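Local atomic coordinates of flavodoxin (Lactobacillus reuteri, PDB entry 5VEG), a protein that binds flavin mononucleotide, is associated with a 1,2-propanediol utilization microcompartment and probably donates low-potential electrons to redox enzymes. Residues Thr32-Tyr37 with Lys61-Glu66; Asp53-Leu58 with Glu170-Thr175. One frame throughout, in Å; residues are numbered along the deposited sequence.

Contact 1: Thr32-Tyr37 with Lys61-Glu66; sequences TAHVVY and KVTESE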
ATOM      1  N   THR A  32      -6.334  13.507   4.157  1.00 35.35           N
ATOM      2  CA  THR A  32      -6.606  12.799   2.919  1.00 33.60           C
ATOM      3  C   THR A  32      -5.661  11.606   2.783  1.00 33.60           C
ATOM      4  O   THR A  32      -4.562  11.588   3.353  1.00 30.95           O
ATOM      5  CB  THR A  32      -6.439  13.716   1.700  1.00 29.79           C
ATOM      6  OG1 THR A  32      -5.089  14.185   1.655  1.00 32.19           O
ATOM      7  CG2 THR A  32      -7.383  14.918   1.795  1.00 36.78           C
ATOM      8  N   ALA A  33      -6.100  10.614   2.012  1.00 28.06           N
ATOM      9  CA  ALA A  33      -5.313   9.428   1.726  1.00 28.01           C
ATOM     10  C   ALA A  33      -5.616   8.967   0.313  1.00 29.99           C
ATOM     11  O   ALA A  33      -6.730   9.127  -0.188  1.00 36.78           O
ATOM     12  CB  ALA A  33      -5.597   8.287   2.711  1.00 29.79           C
ATOM     13  N   HIS A  34      -4.604   8.406  -0.332  1.00 31.60           N
ATOM     14  CA  HIS A  34      -4.767   7.743  -1.615  1.00 29.70           C
ATOM     15  C   HIS A  34      -4.255   6.315  -1.475  1.00 27.33           C
ATOM     16  O   HIS A  34      -3.097   6.106  -1.099  1.00 25.72           O
ATOM     17  CB  HIS A  34      -4.028   8.505  -2.717  1.00 28.47           C
ATOM     18  CG  HIS A  34      -4.538   8.216  -4.095  1.00 34.84           C
ATOM     19  ND1 HIS A  34      -4.636   9.181  -5.077  1.00 30.79           N
ATOM     20  CD2 HIS A  34      -4.967   7.062  -4.656  1.00 31.40           C
ATOM     21  CE1 HIS A  34      -5.103   8.632  -6.185  1.00 33.51           C
ATOM     22  NE2 HIS A  34      -5.315   7.347  -5.955  1.00 35.98           N
ATOM     23  N   VAL A  35      -5.125   5.338  -1.743  1.00 31.98           N
ATOM     24  CA  VAL A  35      -4.769   3.917  -1.729  1.00 28.06           C
ATOM     25  C   VAL A  35      -4.764   3.421  -3.164  1.00 29.06           C
ATOM     26  O   VAL A  35      -5.799   3.455  -3.842  1.00 33.37           O
ATOM     27  CB  VAL A  35      -5.737   3.084  -0.870  1.00 25.08           C
ATOM     28  CG1 VAL A  35      -5.390   1.609  -0.958  1.00 28.71           C
ATOM     29  CG2 VAL A  35      -5.706   3.550   0.578  1.00 27.85           C
ATOM     30  N   VAL A  36      -3.616   2.963  -3.640  1.00 22.22           N
ATOM     31  CA  VAL A  36      -3.567   2.318  -4.943  1.00 23.60           C
ATOM     32  C   VAL A  36      -3.362   0.824  -4.736  1.00 25.25           C
ATOM     33  O   VAL A  36      -2.704   0.386  -3.786  1.00 27.74           O
ATOM     34  CB  VAL A  36      -2.484   2.900  -5.875  1.00 31.37           C
ATOM     35  CG1 VAL A  36      -2.763   4.396  -6.152  1.00 36.61           C
ATOM     36  CG2 VAL A  36      -1.104   2.703  -5.291  1.00 33.81           C
ATOM     37  N   TYR A  37      -3.933   0.033  -5.639  1.00 28.17           N
ATOM     38  CA  TYR A  37      -3.772  -1.413  -5.568  1.00 27.77           C
ATOM     39  C   TYR A  37      -3.376  -1.952  -6.929  1.00 30.66           C
ATOM     40  O   TYR A  37      -3.681  -1.360  -7.973  1.00 28.72           O
ATOM     41  CB  TYR A  37      -5.053  -2.127  -5.072  1.00 31.74           C
ATOM     42  CG  TYR A  37      -6.267  -1.915  -5.962  1.00 33.57           C
ATOM     43  CD1 TYR A  37      -6.534  -2.766  -7.036  1.00 34.45           C
ATOM     44  CD2 TYR A  37      -7.144  -0.859  -5.724  1.00 31.57           C
ATOM     45  CE1 TYR A  37      -7.635  -2.556  -7.853  1.00 33.72           C
ATOM     46  CE2 TYR A  37      -8.244  -0.649  -6.528  1.00 29.79           C
ATOM     47  CZ  TYR A  37      -8.482  -1.492  -7.587  1.00 30.88           C
ATOM     48  OH  TYR A  37      -9.581  -1.272  -8.375  1.00 30.27           O
ATOM     49  N   LYS A  61     -10.488  11.338   4.303  1.00 42.51           N
ATOM     50  CA  LYS A  61     -11.075  11.303   2.970  1.00 42.00           C
ATOM     51  C   LYS A  61     -10.126  10.536   2.061  1.00 42.35           C
ATOM     52  O   LYS A  61      -8.968  10.937   1.897  1.00 35.92           O
ATOM     53  CB  LYS A  61     -11.366  12.703   2.430  1.00 42.01           C
ATOM     54  CG  LYS A  61     -12.165  13.568   3.392  1.00 59.50           C
ATOM     55  CD  LYS A  61     -11.563  14.958   3.558  1.00 67.76           C
ATOM     56  CE  LYS A  61     -11.923  15.518   4.924  1.00 66.36           C
ATOM     57  NZ  LYS A  61     -10.903  15.061   5.911  1.00 64.80           N
ATOM     58  N   VAL A  62     -10.618   9.433   1.489  1.00 36.63           N
ATOM     59  CA  VAL A  62      -9.793   8.431   0.827  1.00 32.82           C
ATOM     60  C   VAL A  62     -10.100   8.422  -0.662  1.00 31.81           C
ATOM     61  O   VAL A  62     -11.265   8.332  -1.063  1.00 32.42           O
ATOM     62  CB  VAL A  62     -10.022   7.026   1.416  1.00 38.43           C
ATOM     63  CG1 VAL A  62      -9.230   5.978   0.614  1.00 29.73           C
ATOM     64  CG2 VAL A  62      -9.640   6.974   2.884  1.00 33.32           C
ATOM     65  N   THR A  63      -9.052   8.483  -1.473  1.00 28.59           N
ATOM     66  CA  THR A  63      -9.125   8.144  -2.885  1.00 40.01           C
ATOM     67  C   THR A  63      -8.537   6.749  -3.076  1.00 34.93           C
ATOM     68  O   THR A  63      -7.490   6.430  -2.502  1.00 31.16           O
ATOM     69  CB  THR A  63      -8.357   9.163  -3.728  1.00 41.87           C
ATOM     70  OG1 THR A  63      -8.762  10.487  -3.355  1.00 49.52           O
ATOM     71  CG2 THR A  63      -8.615   8.948  -5.211  1.00 31.39           C
ATOM     72  N   GLU A  64      -9.218   5.920  -3.859  1.00 29.22           N
ATOM     73  CA  GLU A  64      -8.766   4.567  -4.141  1.00 34.95           C
ATOM     74  C   GLU A  64      -8.712   4.385  -5.648  1.00 34.63           C
ATOM     75  O   GLU A  64      -9.671   4.724  -6.345  1.00 37.31           O
ATOM     76  CB  GLU A  64      -9.696   3.522  -3.509  1.00 33.81           C
ATOM     77  CG  GLU A  64      -9.205   2.081  -3.676  1.00 35.85           C
ATOM     78  CD  GLU A  64     -10.107   1.035  -3.011  1.00 41.48           C
ATOM     79  OE1 GLU A  64     -11.189   1.382  -2.495  1.00 40.11           O
ATOM     80  OE2 GLU A  64      -9.722  -0.150  -3.004  1.00 40.44           O
ATOM     81  N   SER A  65      -7.601   3.852  -6.155  1.00 27.67           N
ATOM     82  CA  SER A  65      -7.501   3.621  -7.592  1.00 36.74           C
ATOM     83  C   SER A  65      -6.600   2.425  -7.865  1.00 31.67           C
ATOM     84  O   SER A  65      -5.836   1.988  -7.002  1.00 33.74           O
ATOM     85  CB  SER A  65      -6.975   4.867  -8.320  1.00 34.67           C
ATOM     86  OG  SER A  65      -5.753   5.300  -7.755  1.00 34.49           O
ATOM     87  N   GLU A  66      -6.707   1.887  -9.075  1.00 31.39           N
ATOM     88  CA  GLU A  66      -5.819   0.820  -9.520  1.00 28.15           C
ATOM     89  C   GLU A  66      -4.506   1.412 -10.023  1.00 39.17           C
ATOM     90  O   GLU A  66      -4.471   2.512 -10.587  1.00 34.82           O
ATOM     91  CB  GLU A  66      -6.478  -0.008 -10.628  1.00 32.39           C
ATOM     92  CG  GLU A  66      -5.755  -1.325 -10.975  1.00 27.78           C
ATOM     93  CD  GLU A  66      -4.817  -1.163 -12.150  1.00 33.12           C
ATOM     94  OE1 GLU A  66      -3.731  -1.769 -12.131  1.00 32.76           O
ATOM     95  OE2 GLU A  66      -5.152  -0.407 -13.094  1.00 38.71           O
TER
HETATM   96  O   HOH W   1      -8.132  11.577  -1.193  1.00 39.07           O
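His34 lies across its parallel neighbour Thr63 and reaches two residues further along the neighbouring strand, to Ser65. Its CB stays near the strand, 4.0 Å from Thr63 O. Because CG is anti to the backbone N (chi1 -158°), the ring is carried over toward strand 61-66: CG and ND1 pass Thr63 CB, CD2 approaches Thr63 O, and CE1 meets the methyl of Thr63. That methyl, CG2, sits over one ring face in a CH-pi contact, 3.8 Å from the ring centroid. At the tip, His34 NE2 and Ser65 OG share a hydrogen bond of 2.8 Å, nearly straight at 161°, with the hydroxyl near the ring plane. Ser65 OG also bonds Thr70 OG1, and Phe75 meets the imidazole from outside the two strands. With an alanine in place of His34, Ser65 OG would probably lose its imidazole partner, keeping Thr70, and the Thr63 methyl would lose the ring face it packs on. On the other sheet face, the Tyr37 ring lies over the backbone of Glu66, whose CA is 4.0 Å from the ring centroid, while Glu64 OE2 approaches Tyr37 CD2 obliquely. The backbones pair in parallel register from Thr32-Lys61 to Tyr37-Glu66. Ala33, Val35 and Tyr37 supply the N-H groups on one strand, Thr63 and Ser65 on the other; Val35 N to Thr63 O is 2.7 Å. A water donates to Ala33 O. Helix 43-56 connects these adjacent strands as a beta-alpha-beta unit of the flavodoxin fold and covers the face with Val35, Val62 and Glu64. The chemistry is therefore divided: main-chain bonds set the register, while the imidazole bond ties two side chains together on the face carrying His34, Thr63 and Ser65.

Contact 2: Asp53-Leu58 with Glu170-Thr175; sequences DSLTNL and EGLVKT
Leu55 is the first residue of 53-58 to meet 170-175, although Ser54 before it already touches Asn166 and Ala169 of the same helix, 159-176. Leu55 CD2 packs against Val173 CG2 at 3.8 Å and lies 4.3 Å from Leu172 CD1, the Leu55 and Val173 side chains sliding past each other in opposite directions. Ala169, one turn before Val173, also touches Leu55, and Val60 and Val62 pack against it from the sheet. Leu58 comes next, its N bonded to Leu55 O at 2.8 Å and its side chain pointing toward the other helix. With CG anti to its carbonyl carbon (chi1 -67°), CD1 touches two residues of that helix: it is 3.6 Å from Val173 CG2 and equally 3.6 Å from Glu170 CA, with Glu170 CG a little further off. Val173 CG2 thus receives both leucines, Leu58 CD1 and Leu55 CD2, while Glu170 contributes its backbone carbon and the aliphatic base of its side chain. On the sheet side, Leu172 packs on Ile80 and Val82, and Val173 reaches Leu31 and Val60. The end of the first helix is joined here to the C-terminal helix over one side of the flavodoxin sheet. The two segments meet entirely through carbon, so shape and burial of the aliphatic branches, rather than directed bonds, hold this pair.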
ATOM      1  N   ASP A  53     -11.701   1.414   4.001  1.00 39.20           N
ATOM      2  CA  ASP A  53     -12.765   1.428   4.995  1.00 38.91           C
ATOM      3  C   ASP A  53     -12.241   1.882   6.352  1.00 39.64           C
ATOM      4  O   ASP A  53     -12.836   2.752   6.995  1.00 42.24           O
ATOM      5  CB  ASP A  53     -13.409   0.041   5.105  1.00 40.04           C
ATOM      6  CG  ASP A  53     -14.286  -0.299   3.907  1.00 57.34           C
ATOM      7  OD1 ASP A  53     -14.697   0.635   3.177  1.00 51.07           O
ATOM      8  OD2 ASP A  53     -14.563  -1.506   3.698  1.00 54.05           O
ATOM      9  N   SER A  54     -11.128   1.294   6.814  1.00 36.59           N
ATOM     10  CA  SER A  54     -10.599   1.662   8.128  1.00 34.13           C
ATOM     11  C   SER A  54     -10.162   3.126   8.169  1.00 40.62           C
ATOM     12  O   SER A  54     -10.343   3.806   9.188  1.00 37.56           O
ATOM     13  CB  SER A  54      -9.431   0.755   8.518  1.00 33.70           C
ATOM     14  OG  SER A  54      -9.746  -0.611   8.302  1.00 42.28           O
ATOM     15  N   LEU A  55      -9.565   3.628   7.083  1.00 37.71           N
ATOM     16  CA  LEU A  55      -9.192   5.038   7.052  1.00 36.77           C
ATOM     17  C   LEU A  55     -10.433   5.927   7.062  1.00 36.30           C
ATOM     18  O   LEU A  55     -10.503   6.889   7.835  1.00 37.33           O
ATOM     19  CB  LEU A  55      -8.306   5.326   5.835  1.00 30.91           C
ATOM     20  CG  LEU A  55      -6.888   4.718   5.898  1.00 25.42           C
ATOM     21  CD1 LEU A  55      -6.180   4.873   4.562  1.00 28.47           C
ATOM     22  CD2 LEU A  55      -6.037   5.332   7.003  1.00 21.70           C
ATOM     23  N   THR A  56     -11.436   5.597   6.240  1.00 40.24           N
ATOM     24  CA  THR A  56     -12.679   6.364   6.249  1.00 47.83           C
ATOM     25  C   THR A  56     -13.301   6.387   7.642  1.00 43.65           C
ATOM     26  O   THR A  56     -13.774   7.432   8.103  1.00 43.65           O
ATOM     27  CB  THR A  56     -13.673   5.792   5.238  1.00 43.24           C
ATOM     28  OG1 THR A  56     -13.154   5.930   3.911  1.00 38.92           O
ATOM     29  CG2 THR A  56     -15.000   6.534   5.323  1.00 51.63           C
ATOM     30  N   ASN A  57     -13.294   5.251   8.337  1.00 43.71           N
ATOM     31  CA  ASN A  57     -13.847   5.230   9.684  1.00 45.91           C
ATOM     32  C   ASN A  57     -12.965   5.943  10.699  1.00 48.23           C
ATOM     33  O   ASN A  57     -13.394   6.117  11.844  1.00 50.55           O
ATOM     34  CB  ASN A  57     -14.104   3.791  10.117  1.00 46.24           C
ATOM     35  CG  ASN A  57     -15.236   3.154   9.340  1.00 45.23           C
ATOM     36  OD1 ASN A  57     -15.695   3.702   8.336  1.00 61.40           O
ATOM     37  ND2 ASN A  57     -15.683   1.988   9.785  1.00 60.71           N
ATOM     38  N   LEU A  58     -11.757   6.359  10.320  1.00 37.99           N
ATOM     39  CA  LEU A  58     -10.952   7.246  11.146  1.00 37.55           C
ATOM     40  C   LEU A  58     -11.013   8.690  10.656  1.00 40.98           C
ATOM     41  O   LEU A  58     -10.100   9.469  10.944  1.00 42.74           O
ATOM     42  CB  LEU A  58      -9.498   6.766  11.196  1.00 34.56           C
ATOM     43  CG  LEU A  58      -9.202   5.443  11.915  1.00 42.82           C
ATOM     44  CD1 LEU A  58      -7.812   4.958  11.567  1.00 40.13           C
ATOM     45  CD2 LEU A  58      -9.339   5.593  13.422  1.00 41.48           C
ATOM     46  N   GLU A 170      -4.813   2.824  11.689  1.00 32.83           N
ATOM     47  CA  GLU A 170      -4.677   3.662  12.875  1.00 33.01           C
ATOM     48  C   GLU A 170      -3.279   4.256  12.969  1.00 34.50           C
ATOM     49  O   GLU A 170      -3.117   5.432  13.321  1.00 40.04           O
ATOM     50  CB  GLU A 170      -4.989   2.847  14.135  1.00 42.19           C
ATOM     51  CG  GLU A 170      -6.419   2.326  14.228  1.00 48.57           C
ATOM     52  CD  GLU A 170      -6.596   1.331  15.367  1.00 56.79           C
ATOM     53  OE1 GLU A 170      -7.448   0.420  15.252  1.00 53.81           O
ATOM     54  OE2 GLU A 170      -5.866   1.463  16.375  1.00 55.34           O
ATOM     55  N   GLY A 171      -2.256   3.454  12.657  1.00 35.18           N
ATOM     56  CA  GLY A 171      -0.892   3.951  12.681  1.00 27.83           C
ATOM     57  C   GLY A 171      -0.660   5.084  11.696  1.00 31.05           C
ATOM     58  O   GLY A 171      -0.001   6.076  12.021  1.00 36.68           O
ATOM     59  N   LEU A 172      -1.188   4.947  10.478  1.00 28.07           N
ATOM     60  CA  LEU A 172      -1.013   5.986   9.470  1.00 27.72           C
ATOM     61  C   LEU A 172      -1.641   7.295   9.935  1.00 33.86           C
ATOM     62  O   LEU A 172      -1.023   8.360   9.843  1.00 31.86           O
ATOM     63  CB  LEU A 172      -1.627   5.548   8.138  1.00 27.64           C
ATOM     64  CG  LEU A 172      -1.179   4.223   7.499  1.00 31.77           C
ATOM     65  CD1 LEU A 172      -2.084   3.872   6.325  1.00 24.40           C
ATOM     66  CD2 LEU A 172       0.279   4.295   7.066  1.00 27.72           C
ATOM     67  N   VAL A 173      -2.870   7.221  10.450  1.00 36.77           N
ATOM     68  CA  VAL A 173      -3.584   8.422  10.885  1.00 36.17           C
ATOM     69  C   VAL A 173      -2.836   9.099  12.025  1.00 39.12           C
ATOM     70  O   VAL A 173      -2.556  10.302  11.978  1.00 39.28           O
ATOM     71  CB  VAL A 173      -5.028   8.072  11.286  1.00 33.85           C
ATOM     72  CG1 VAL A 173      -5.757   9.317  11.810  1.00 43.35           C
ATOM     73  CG2 VAL A 173      -5.773   7.498  10.110  1.00 31.06           C
ATOM     74  N   LYS A 174      -2.487   8.340  13.065  1.00 35.45           N
ATOM     75  CA  LYS A 174      -1.772   8.959  14.176  1.00 39.97           C
ATOM     76  C   LYS A 174      -0.451   9.565  13.711  1.00 47.65           C
ATOM     77  O   LYS A 174      -0.108  10.696  14.091  1.00 40.75           O
ATOM     78  CB  LYS A 174      -1.557   7.950  15.303  1.00 40.62           C
ATOM     79  CG  LYS A 174      -2.820   7.682  16.157  1.00 47.93           C
ATOM     80  CD  LYS A 174      -3.905   8.780  16.010  1.00 59.60           C
ATOM     81  CE  LYS A 174      -3.722   9.967  16.967  1.00 57.45           C
ATOM     82  NZ  LYS A 174      -4.425  11.190  16.464  1.00 59.08           N
ATOM     83  N   THR A 175       0.277   8.857  12.839  1.00 34.64           N
ATOM     84  CA  THR A 175       1.533   9.391  12.318  1.00 36.88           C
ATOM     85  C   THR A 175       1.299  10.667  11.520  1.00 38.43           C
ATOM     86  O   THR A 175       2.044  11.643  11.666  1.00 39.76           O
ATOM     87  CB  THR A 175       2.234   8.329  11.457  1.00 33.65           C
ATOM     88  OG1 THR A 175       2.490   7.168  12.248  1.00 32.07           O
ATOM     89  CG2 THR A 175       3.557   8.831  10.919  1.00 35.44           C
TER

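Leu55 connects the two contacts, whose centres lie 12 Å apart. Besides meeting the C-terminal helix in contact 2, it presses on the sheet of contact 1: its CB is 3.6 Å from Val62 CG2 and its CD1 is 3.9 Å from Ala33 CB. Helix 43-56 follows strand 31-38 and leads into strand 60-66, so 53-58 falls between the paired strands in sequence and covers the face bearing Ala33, Val35 and Val62. The bound flavin mononucleotide lies toward the other end of contact 1, about 7 Å from the side chain of Tyr37. Contact 2 sits instead near the strand starts, joining the last helix to this beta-alpha-beta unit.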